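Local structure of odorant-binding protein 1F (Rattus norvegicus, 3FIQ) at residues Q49-F55 against H66-K72. The protein binds a wide variety of small odorant molecules in the nasal epithelium, as a secreted carrier of the lipocalin family. Residues are numbered along the deposited sequence; the frame is centred on the assembly and turned at random.
With EDO (1,2-ethanediol), chain E.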
loop_
_atom_site.group_PDB
_atom_site.type_symbol
_atom_site.label_atom_id
_atom_site.label_comp_id
_atom_site.label_asym_id
_atom_site.label_seq_id
_atom_site.Cartn_x
_atom_site.Cartn_y
_atom_site.Cartn_z
ATOM N N GLN A 49 10.992 3.933 12.929
ATOM C CA GLN A 49 11.830 4.799 12.075
ATOM C C GLN A 49 12.123 4.062 10.742
ATOM O O GLN A 49 12.184 4.668 9.676
ATOM C CB GLN A 49 13.135 5.208 12.764
ATOM C CG GLN A 49 14.214 5.835 11.841
ATOM C CD GLN A 49 13.771 7.136 11.218
ATOM O OE1 GLN A 49 13.192 7.994 11.941
ATOM N NE2 GLN A 49 14.007 7.310 9.854
ATOM N N GLU A 50 12.285 2.764 10.830
ATOM C CA GLU A 50 12.732 1.958 9.717
ATOM C C GLU A 50 11.689 0.894 9.498
ATOM O O GLU A 50 11.632 -0.057 10.279
ATOM C CB GLU A 50 14.144 1.389 10.006
ATOM C CG GLU A 50 14.904 0.881 8.842
ATOM C CD GLU A 50 16.456 0.754 9.101
ATOM O OE1 GLU A 50 17.278 1.753 9.117
ATOM O OE2 GLU A 50 16.818 -0.378 9.303
ATOM N N LEU A 51 10.886 1.018 8.447
ATOM C CA LEU A 51 9.734 0.116 8.207
ATOM C C LEU A 51 10.014 -0.771 7.037
ATOM O O LEU A 51 10.009 -0.345 5.871
ATOM C CB LEU A 51 8.467 0.969 7.936
ATOM C CG LEU A 51 7.186 0.236 7.540
ATOM C CD1 LEU A 51 6.743 -0.755 8.563
ATOM C CD2 LEU A 51 6.073 1.278 7.391
ATOM N N LYS A 52 10.198 -2.064 7.336
ATOM C CA LYS A 52 10.436 -3.044 6.294
ATOM C C LYS A 52 9.138 -3.639 5.830
ATOM O O LYS A 52 8.392 -4.211 6.645
ATOM C CB LYS A 52 11.308 -4.158 6.872
ATOM C CG LYS A 52 12.811 -3.857 6.946
ATOM C CD LYS A 52 13.199 -3.058 8.106
ATOM C CE LYS A 52 12.924 -3.752 9.466
ATOM N NZ LYS A 52 13.201 -2.703 10.485
ATOM N N ILE A 53 8.848 -3.539 4.541
ATOM C CA ILE A 53 7.638 -4.117 3.993
ATOM C C ILE A 53 8.042 -5.171 2.980
ATOM O O ILE A 53 8.752 -4.891 2.052
ATOM C CB ILE A 53 6.775 -3.029 3.342
ATOM C CG1 ILE A 53 6.388 -1.939 4.356
ATOM C CG2 ILE A 53 5.554 -3.683 2.710
ATOM C CD1 ILE A 53 5.613 -0.794 3.696
ATOM N N ILE A 54 7.539 -6.396 3.161
ATOM C CA ILE A 54 7.771 -7.487 2.203
ATOM C C ILE A 54 6.455 -7.626 1.444
ATOM O O ILE A 54 5.356 -7.657 2.051
ATOM C CB ILE A 54 8.116 -8.799 2.906
ATOM C CG1 ILE A 54 9.460 -8.626 3.616
ATOM C CG2 ILE A 54 8.175 -9.953 1.888
ATOM C CD1 ILE A 54 9.822 -9.795 4.556
ATOM N N PHE A 55 6.543 -7.683 0.123
ATOM C CA PHE A 55 5.371 -7.828 -0.738
ATOM C C PHE A 55 5.725 -8.620 -1.974
ATOM O O PHE A 55 6.898 -8.799 -2.283
ATOM C CB PHE A 55 4.816 -6.454 -1.145
ATOM C CG PHE A 55 5.717 -5.592 -1.956
ATOM C CD1 PHE A 55 6.551 -4.684 -1.322
ATOM C CD2 PHE A 55 5.669 -5.577 -3.352
ATOM C CE1 PHE A 55 7.384 -3.822 -2.098
ATOM C CE2 PHE A 55 6.426 -4.682 -4.082
ATOM C CZ PHE A 55 7.312 -3.829 -3.467
ATOM N N HIS A 66 9.533 -8.927 -3.100
ATOM C CA HIS A 66 10.285 -7.691 -2.916
ATOM C C HIS A 66 10.290 -7.256 -1.475
ATOM O O HIS A 66 9.361 -7.524 -0.680
ATOM C CB HIS A 66 9.612 -6.580 -3.737
ATOM C CG HIS A 66 9.693 -6.780 -5.209
ATOM N ND1 HIS A 66 10.772 -6.295 -5.922
ATOM C CD2 HIS A 66 8.883 -7.370 -6.107
ATOM C CE1 HIS A 66 10.601 -6.574 -7.199
ATOM N NE2 HIS A 66 9.500 -7.286 -7.331
ATOM N N THR A 67 11.341 -6.512 -1.102
ATOM C CA THR A 67 11.359 -5.870 0.189
ATOM C C THR A 67 11.718 -4.427 -0.063
ATOM O O THR A 67 12.615 -4.129 -0.831
ATOM C CB THR A 67 12.431 -6.433 1.148
ATOM O OG1 THR A 67 12.274 -7.827 1.259
ATOM C CG2 THR A 67 12.299 -5.784 2.482
ATOM N N VAL A 68 11.017 -3.512 0.608
ATOM C CA VAL A 68 11.396 -2.085 0.631
ATOM C C VAL A 68 11.588 -1.721 2.081
ATOM O O VAL A 68 10.958 -2.288 2.975
ATOM C CB VAL A 68 10.412 -1.113 -0.018
ATOM C CG1 VAL A 68 10.362 -1.332 -1.456
ATOM C CG2 VAL A 68 9.012 -1.243 0.559
ATOM N N VAL A 69 12.483 -0.776 2.344
ATOM C CA VAL A 69 12.645 -0.193 3.657
ATOM C C VAL A 69 12.256 1.253 3.579
ATOM O O VAL A 69 12.903 2.041 2.947
ATOM C CB VAL A 69 14.081 -0.324 4.171
ATOM C CG1 VAL A 69 14.237 0.189 5.597
ATOM C CG2 VAL A 69 14.546 -1.775 4.117
ATOM N N GLY A 70 11.149 1.611 4.244
ATOM C CA GLY A 70 10.781 3.015 4.378
ATOM C C GLY A 70 11.492 3.647 5.548
ATOM O O GLY A 70 11.627 3.106 6.618
ATOM N N GLN A 71 12.005 4.838 5.297
ATOM C CA GLN A 71 12.592 5.726 6.338
ATOM C C GLN A 71 11.645 6.799 6.699
ATOM O O GLN A 71 11.228 7.572 5.861
ATOM C CB GLN A 71 13.884 6.284 5.860
ATOM C CG GLN A 71 14.970 5.181 5.765
ATOM C CD GLN A 71 15.411 4.645 7.130
ATOM O OE1 GLN A 71 15.278 5.301 8.197
ATOM N NE2 GLN A 71 15.975 3.449 7.116
ATOM N N LYS A 72 11.294 6.834 7.993
ATOM C CA LYS A 72 10.380 7.854 8.515
ATOM C C LYS A 72 11.058 9.237 8.600
ATOM O O LYS A 72 12.213 9.335 8.942
ATOM C CB LYS A 72 9.866 7.461 9.920
ATOM C CG LYS A 72 8.670 8.314 10.309
ATOM C CD LYS A 72 7.962 7.801 11.538
ATOM C CE LYS A 72 6.660 8.626 11.774
ATOM N NZ LYS A 72 6.044 8.315 13.128
HETATM C C1 EDO E . 14.962 -9.005 -1.364
HETATM O O1 EDO E . 14.762 -7.664 -0.966
HETATM C C2 EDO E . 13.574 -9.442 -1.851
HETATM O O2 EDO E . 12.587 -9.682 -0.768
HETATM O O HOH W 1 17.453 5.180 9.785
#
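Gln-49, Phe-55 and His-66 each bury more surface than any other residue in the contact between 49-55 and 66-72, two antiparallel arms of a hairpin in the lipocalin beta-barrel wall. At one end, the amide nitrogen of Gln-49 grips two acceptors: NE2 donates almost straight to Gln-71 OE1 (2.9 Å), the two amides lying nearly coplanar, and on a more bent path to a lone pair of Lys-72 O. The bend at chi2 (63°) brings the Gln-49 amide to the end of 66-72. Gln-71 passes the chain on, its NE2 reaching Glu-50 OE1 at 2.9 Å from the anti side, well out of the carboxylate plane, while a water donates to its OE1. A leucine in place of Gln-71 would probably leave Gln-49 NE2 with Lys-72 O alone across the contact and strip Glu-50 OE1 of its amide donor. At the other end, His-66 CB sits over one face of the Phe-55 ring, 3.8 Å from its centroid, a CH-pi contact; Val-68 CG1 meets the ring edge in plane, 3.9 Å from CE1. Tyr-82 packs edge-to-face against both aromatic rings. Backbone hydrogen bonds fix the register between these ends, whose chemistry implies a division of labour: directional amide bonds at one, apolar and aromatic packing at the other.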